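Local coordinates for protein putative phosphomethylpyrimidine kinase (Bacteroides thetaiotaomicron, PDB 3MBJ) that probably phosphorylates pyridoxal and related vitamin B6 compounds, using ATP as the phosphate donor, at residues Asp62-Ile67 with Pro89-Ile94; Asp225-Val230 with Gln250-Gly255. One frame throughout, in Å; residues are numbered along the deposited sequence.

Interaction 1: Asp62-Ile67 with Pro89-Ile94; sequences DEMPKI and PRQIQI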
loop_
_atom_site.group_PDB
_atom_site.type_symbol
_atom_site.label_atom_id
_atom_site.label_comp_id
_atom_site.label_asym_id
_atom_site.label_seq_id
_atom_site.Cartn_x
_atom_site.Cartn_y
_atom_site.Cartn_z
ATOM N N ASP A 62 -42.154 10.506 12.886
ATOM C CA ASP A 62 -42.781 11.718 12.356
ATOM C C ASP A 62 -41.869 12.632 11.539
ATOM O O ASP A 62 -42.352 13.440 10.770
ATOM C CB ASP A 62 -43.393 12.536 13.497
ATOM C CG ASP A 62 -44.788 12.098 13.821
ATOM O OD1 ASP A 62 -44.967 10.982 14.362
ATOM O OD2 ASP A 62 -45.718 12.871 13.510
ATOM N N GLU A 63 -40.562 12.567 11.755
ATOM C CA GLU A 63 -39.630 13.388 10.965
ATOM C C GLU A 63 -39.287 12.728 9.611
ATOM O O GLU A 63 -39.001 13.423 8.641
ATOM C CB GLU A 63 -38.357 13.702 11.762
ATOM C CG GLU A 63 -37.527 14.851 11.169
ATOM C CD GLU A 63 -38.203 16.213 11.257
ATOM O OE1 GLU A 63 -39.233 16.329 11.957
ATOM O OE2 GLU A 63 -37.688 17.178 10.628
HETATM N N MSE A 64 -39.332 11.402 9.537
HETATM C CA MSE A 64 -38.940 10.703 8.307
HETATM C C MSE A 64 -39.588 11.279 7.049
HETATM O O MSE A 64 -38.865 11.596 6.087
HETATM C CB MSE A 64 -39.152 9.186 8.416
HETATM C CG MSE A 64 -38.153 8.543 9.336
HETATM SE SE MSE A 64 -38.570 6.710 9.830
HETATM C CE MSE A 64 -37.855 5.925 8.262
ATOM N N PRO A 65 -40.933 11.448 7.039
ATOM C CA PRO A 65 -41.599 11.974 5.833
ATOM C C PRO A 65 -41.223 13.401 5.466
ATOM O O PRO A 65 -41.227 13.748 4.283
ATOM C CB PRO A 65 -43.097 11.902 6.181
ATOM C CG PRO A 65 -43.188 10.841 7.268
ATOM C CD PRO A 65 -41.912 11.024 8.056
ATOM N N LYS A 66 -40.907 14.212 6.468
ATOM C CA LYS A 66 -40.461 15.581 6.260
ATOM C C LYS A 66 -39.097 15.643 5.552
ATOM O O LYS A 66 -38.891 16.474 4.669
ATOM C CB LYS A 66 -40.407 16.313 7.611
ATOM C CG LYS A 66 -41.797 16.483 8.270
ATOM C CD LYS A 66 -41.703 16.895 9.742
ATOM C CE LYS A 66 -43.065 17.228 10.339
ATOM N NZ LYS A 66 -42.867 17.938 11.655
ATOM N N ILE A 67 -38.186 14.774 5.955
ATOM C CA ILE A 67 -36.871 14.642 5.308
ATOM C C ILE A 67 -37.032 14.221 3.858
ATOM O O ILE A 67 -36.449 14.820 2.963
ATOM C CB ILE A 67 -35.962 13.613 6.077
ATOM C CG1 ILE A 67 -35.522 14.207 7.447
ATOM C CG2 ILE A 67 -34.729 13.193 5.203
ATOM C CD1 ILE A 67 -35.043 13.186 8.448
ATOM N N PRO A 89 -44.851 -1.190 11.820
ATOM C CA PRO A 89 -45.491 -1.209 10.514
ATOM C C PRO A 89 -45.565 0.166 9.876
ATOM O O PRO A 89 -45.472 0.284 8.671
ATOM C CB PRO A 89 -46.875 -1.745 10.828
ATOM C CG PRO A 89 -46.656 -2.635 12.052
ATOM C CD PRO A 89 -45.623 -1.945 12.839
ATOM N N ARG A 90 -45.736 1.203 10.678
ATOM C CA ARG A 90 -45.770 2.554 10.141
ATOM C C ARG A 90 -44.422 2.912 9.470
ATOM O O ARG A 90 -44.407 3.427 8.348
ATOM C CB ARG A 90 -46.154 3.532 11.249
ATOM C CG ARG A 90 -46.144 4.987 10.877
ATOM C CD ARG A 90 -46.927 5.360 9.614
ATOM N NE ARG A 90 -46.764 6.812 9.381
ATOM C CZ ARG A 90 -46.727 7.438 8.192
ATOM N NH1 ARG A 90 -46.853 6.779 7.035
ATOM N NH2 ARG A 90 -46.544 8.761 8.165
ATOM N N GLN A 91 -43.295 2.591 10.107
ATOM C CA GLN A 91 -41.991 2.850 9.473
ATOM C C GLN A 91 -41.845 2.043 8.183
ATOM O O GLN A 91 -41.319 2.561 7.210
ATOM C CB GLN A 91 -40.802 2.576 10.410
ATOM C CG GLN A 91 -40.854 3.399 11.666
ATOM C CD GLN A 91 -39.511 3.529 12.360
ATOM O OE1 GLN A 91 -38.669 2.627 12.303
ATOM N NE2 GLN A 91 -39.314 4.648 13.042
ATOM N N ILE A 92 -42.294 0.783 8.173
ATOM C CA ILE A 92 -42.265 -0.003 6.953
ATOM C C ILE A 92 -43.055 0.717 5.852
ATOM O O ILE A 92 -42.642 0.690 4.696
ATOM C CB ILE A 92 -42.803 -1.442 7.171
ATOM C CG1 ILE A 92 -41.761 -2.302 7.902
ATOM C CG2 ILE A 92 -43.221 -2.126 5.834
ATOM C CD1 ILE A 92 -42.303 -3.641 8.496
ATOM N N GLN A 93 -44.181 1.360 6.202
ATOM C CA GLN A 93 -45.051 2.052 5.211
ATOM C C GLN A 93 -44.280 3.236 4.592
ATOM O O GLN A 93 -44.258 3.438 3.377
ATOM C CB GLN A 93 -46.392 2.487 5.864
ATOM C CG GLN A 93 -47.397 3.306 5.005
ATOM C CD GLN A 93 -48.634 3.742 5.824
ATOM O OE1 GLN A 93 -48.506 4.266 6.923
ATOM N NE2 GLN A 93 -49.828 3.502 5.289
ATOM N N ILE A 94 -43.625 4.000 5.455
ATOM C CA ILE A 94 -42.834 5.142 5.036
ATOM C C ILE A 94 -41.719 4.680 4.118
ATOM O O ILE A 94 -41.562 5.183 3.041
ATOM C CB ILE A 94 -42.230 5.882 6.277
ATOM C CG1 ILE A 94 -43.389 6.504 7.087
ATOM C CG2 ILE A 94 -41.194 6.941 5.819
ATOM C CD1 ILE A 94 -42.990 7.093 8.483
#

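Interaction 2: Asp225-Val230 with Gln250-Gly255; sequences DTFTSV and QFILQG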
loop_
_atom_site.group_PDB
_atom_site.type_symbol
_atom_site.label_atom_id
_atom_site.label_comp_id
_atom_site.label_asym_id
_atom_site.label_seq_id
_atom_site.Cartn_x
_atom_site.Cartn_y
_atom_site.Cartn_z
ATOM N N ASP A 225 -25.426 -5.460 11.037
ATOM C CA ASP A 225 -25.336 -4.205 10.282
ATOM C C ASP A 225 -23.963 -4.066 9.595
ATOM O O ASP A 225 -23.841 -3.529 8.476
ATOM C CB ASP A 225 -25.549 -2.996 11.187
ATOM C CG ASP A 225 -26.937 -2.953 11.831
ATOM O OD1 ASP A 225 -27.921 -3.256 11.155
ATOM O OD2 ASP A 225 -27.065 -2.538 13.005
ATOM N N THR A 226 -22.929 -4.546 10.271
ATOM C CA THR A 226 -21.608 -4.581 9.677
ATOM C C THR A 226 -21.565 -5.516 8.459
ATOM O O THR A 226 -21.052 -5.141 7.412
ATOM C CB THR A 226 -20.533 -4.975 10.747
ATOM O OG1 THR A 226 -20.655 -4.066 11.824
ATOM C CG2 THR A 226 -19.064 -4.877 10.185
ATOM N N PHE A 227 -22.066 -6.737 8.628
ATOM C CA PHE A 227 -22.111 -7.683 7.551
ATOM C C PHE A 227 -22.776 -7.038 6.316
ATOM O O PHE A 227 -22.197 -6.985 5.218
ATOM C CB PHE A 227 -22.887 -8.921 7.976
ATOM C CG PHE A 227 -22.913 -9.998 6.939
ATOM C CD1 PHE A 227 -21.830 -10.823 6.760
ATOM C CD2 PHE A 227 -24.028 -10.198 6.169
ATOM C CE1 PHE A 227 -21.850 -11.812 5.792
ATOM C CE2 PHE A 227 -24.049 -11.191 5.195
ATOM C CZ PHE A 227 -22.961 -11.991 5.006
ATOM N N THR A 228 -23.983 -6.534 6.514
ATOM C CA THR A 228 -24.812 -6.178 5.401
ATOM C C THR A 228 -24.294 -4.900 4.768
ATOM O O THR A 228 -24.474 -4.718 3.578
ATOM C CB THR A 228 -26.279 -6.081 5.805
ATOM O OG1 THR A 228 -26.735 -7.385 6.221
ATOM C CG2 THR A 228 -27.123 -5.615 4.639
ATOM N N SER A 229 -23.622 -4.045 5.552
ATOM C CA SER A 229 -22.924 -2.885 4.978
ATOM C C SER A 229 -21.807 -3.326 4.047
ATOM O O SER A 229 -21.632 -2.722 3.006
ATOM C CB SER A 229 -22.330 -1.946 6.054
ATOM O OG SER A 229 -23.337 -1.422 6.898
ATOM N N VAL A 230 -21.073 -4.393 4.404
ATOM C CA VAL A 230 -19.979 -4.862 3.548
ATOM C C VAL A 230 -20.556 -5.555 2.294
ATOM O O VAL A 230 -20.101 -5.300 1.169
ATOM C CB VAL A 230 -18.902 -5.697 4.316
ATOM C CG1 VAL A 230 -17.861 -6.379 3.324
ATOM C CG2 VAL A 230 -18.236 -4.861 5.441
ATOM N N GLN A 250 -15.117 -12.480 5.915
ATOM C CA GLN A 250 -13.711 -12.338 6.328
ATOM C C GLN A 250 -13.487 -11.054 7.094
ATOM O O GLN A 250 -12.764 -11.031 8.071
ATOM C CB GLN A 250 -12.730 -12.410 5.126
ATOM C CG GLN A 250 -12.637 -13.845 4.559
ATOM C CD GLN A 250 -11.633 -13.985 3.458
ATOM O OE1 GLN A 250 -10.609 -13.285 3.435
ATOM N NE2 GLN A 250 -11.904 -14.893 2.527
ATOM N N PHE A 251 -14.152 -9.992 6.652
ATOM C CA PHE A 251 -14.046 -8.710 7.317
ATOM C C PHE A 251 -14.549 -8.801 8.752
ATOM O O PHE A 251 -13.851 -8.392 9.684
ATOM C CB PHE A 251 -14.843 -7.667 6.582
ATOM C CG PHE A 251 -14.803 -6.342 7.224
ATOM C CD1 PHE A 251 -13.670 -5.541 7.061
ATOM C CD2 PHE A 251 -15.858 -5.879 7.971
ATOM C CE1 PHE A 251 -13.562 -4.310 7.619
ATOM C CE2 PHE A 251 -15.788 -4.588 8.569
ATOM C CZ PHE A 251 -14.604 -3.817 8.389
ATOM N N ILE A 252 -15.747 -9.354 8.922
ATOM C CA ILE A 252 -16.275 -9.620 10.272
ATOM C C ILE A 252 -15.318 -10.508 11.122
ATOM O O ILE A 252 -15.061 -10.221 12.301
ATOM C CB ILE A 252 -17.641 -10.304 10.225
ATOM C CG1 ILE A 252 -18.703 -9.397 9.575
ATOM C CG2 ILE A 252 -18.075 -10.692 11.651
ATOM C CD1 ILE A 252 -18.906 -8.108 10.283
ATOM N N LEU A 253 -14.829 -11.593 10.536
ATOM C CA LEU A 253 -13.893 -12.512 11.228
ATOM C C LEU A 253 -12.629 -11.756 11.675
ATOM O O LEU A 253 -12.174 -11.863 12.815
ATOM C CB LEU A 253 -13.541 -13.672 10.296
ATOM C CG LEU A 253 -12.758 -14.833 10.897
ATOM C CD1 LEU A 253 -13.429 -15.376 12.214
ATOM C CD2 LEU A 253 -12.511 -15.988 9.821
ATOM N N GLN A 254 -12.095 -10.929 10.781
ATOM C CA GLN A 254 -10.938 -10.088 11.135
ATOM C C GLN A 254 -11.224 -9.166 12.305
ATOM O O GLN A 254 -10.367 -8.985 13.212
ATOM C CB GLN A 254 -10.452 -9.290 9.934
ATOM C CG GLN A 254 -9.718 -10.113 8.908
ATOM C CD GLN A 254 -9.829 -9.576 7.499
ATOM O OE1 GLN A 254 -10.017 -8.348 7.263
ATOM N NE2 GLN A 254 -9.605 -10.472 6.539
ATOM N N GLY A 255 -12.393 -8.560 12.284
ATOM C CA GLY A 255 -12.768 -7.658 13.370
ATOM C C GLY A 255 -12.954 -8.365 14.686
ATOM O O GLY A 255 -12.528 -7.858 15.712
#

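Interaction 1: Asp62-Ile67 with Pro89-Ile94
The first turns of two neighbouring helices, 64-74 and 89-102, meet beside the central sheet of this ribokinase-like fold, with Met64 and Pro65 facing Arg90, Gln91 and Ile94. Met64, a selenomethionine in the crystal, makes its contact through the selenium: CG stands beside the backbone N (chi1 -72°) and the chain runs on extended at chi2, carrying SE to 3.9 Å from Gln91 NE2, the two side chains crossing at about a right angle. This is van der Waals contact, because the Gln91 amide is held elsewhere. Its OE1 accepts from Gly87 N, and its NE2 donates to Thr43 O and Thr61 OG1, three bonds that fix the rotation of the group. Closer to the backbones, Met64 CB lies 4.0 Å from Ile94 CG2. The other branch of Ile94 serves the proline, its CD1 coming to 3.9 Å from Pro65 CG. Pro65 CG also lies 4.0 Å from Arg90 NH2. Ile94 CG1 covers one face of the guanidinium, offset toward its rim, while Arg90 NH1 gives a bent hydrogen bond of 3.0 Å to Gln93 OE1, from above the amide plane. The Arg90 side chain runs about 5 Å from that of Asp97, a zinc ligand. Neighbouring helices joined through a parallel strand, here 80-83, belong to the alpha/beta/alpha sandwich of the ribokinase fold.

Interaction 2: Asp225-Val230 with Gln250-Gly255
Thr226 and Val230, one turn apart on helix 223-236, meet Phe251 and Ile252 of helix 241-260. The tightest touch is Thr226 CG2 against Ile252 CD1, at 3.2 Å closer than carbons usually pack. Set anti to the backbone N, Thr226 CG2 also comes in the plane of the Phe251 ring, at its edge, 3.7 Å from Phe251 CE2. Val230 CG2 approaches that ring obliquely, 3.6 Å from Phe251 CD2. Ile252 also meets Phe227, Ile252 CG1 lying at the edge of that ring, 4.4 Å from Phe227 CD1. Were Phe251 replaced by alanine, the Thr226 and Val230 methyls would probably lose the ring they pack against and face a gap. Behind these groups the segments run roughly antiparallel, their axes 9.9 Å apart at closest and 140° between directions. Thr226 keeps its methyl turned to the partner helix while OG1 hydrogen-bonds to Gly222 O. Asp225 O is gripped twice, from opposite faces of its plane, by Ser229 N and by Ser229 OG. The hydroxyl bond, Ser229 OG to Asp225 O, is 2.7 Å long. Asp225 ends the Gly-Thr-Gly-Asp sequence which, in ribokinase relatives, forms an anion hole at the start of this helix; its OD2 accepts from Ser23 N. As no hydrogen bond passes between 225-230 and 250-255, and Gly222 O, just before the helix, satisfies the threonine hydroxyl, the segments are joined by shape and apolar burial.

Followed from the N terminus, the chain closes its first loop at interaction 1: after 62-67 it completes helix 64-74, passes through strand 80-83 and returns with helix 89-102, so the contact joins two helices linked through a strand of the central sheet. Interaction 2 opens only much later and closes an almost wholly helical loop, tying helix 223-236 to helix 241-260. The two are in series, neither nesting nor crossing, and lie on opposite sides of the chain's centre, their own centres about 28 Å apart. Tyr82, on the strand within the first loop, packs against Thr228 and Ser229 of helix 223-236.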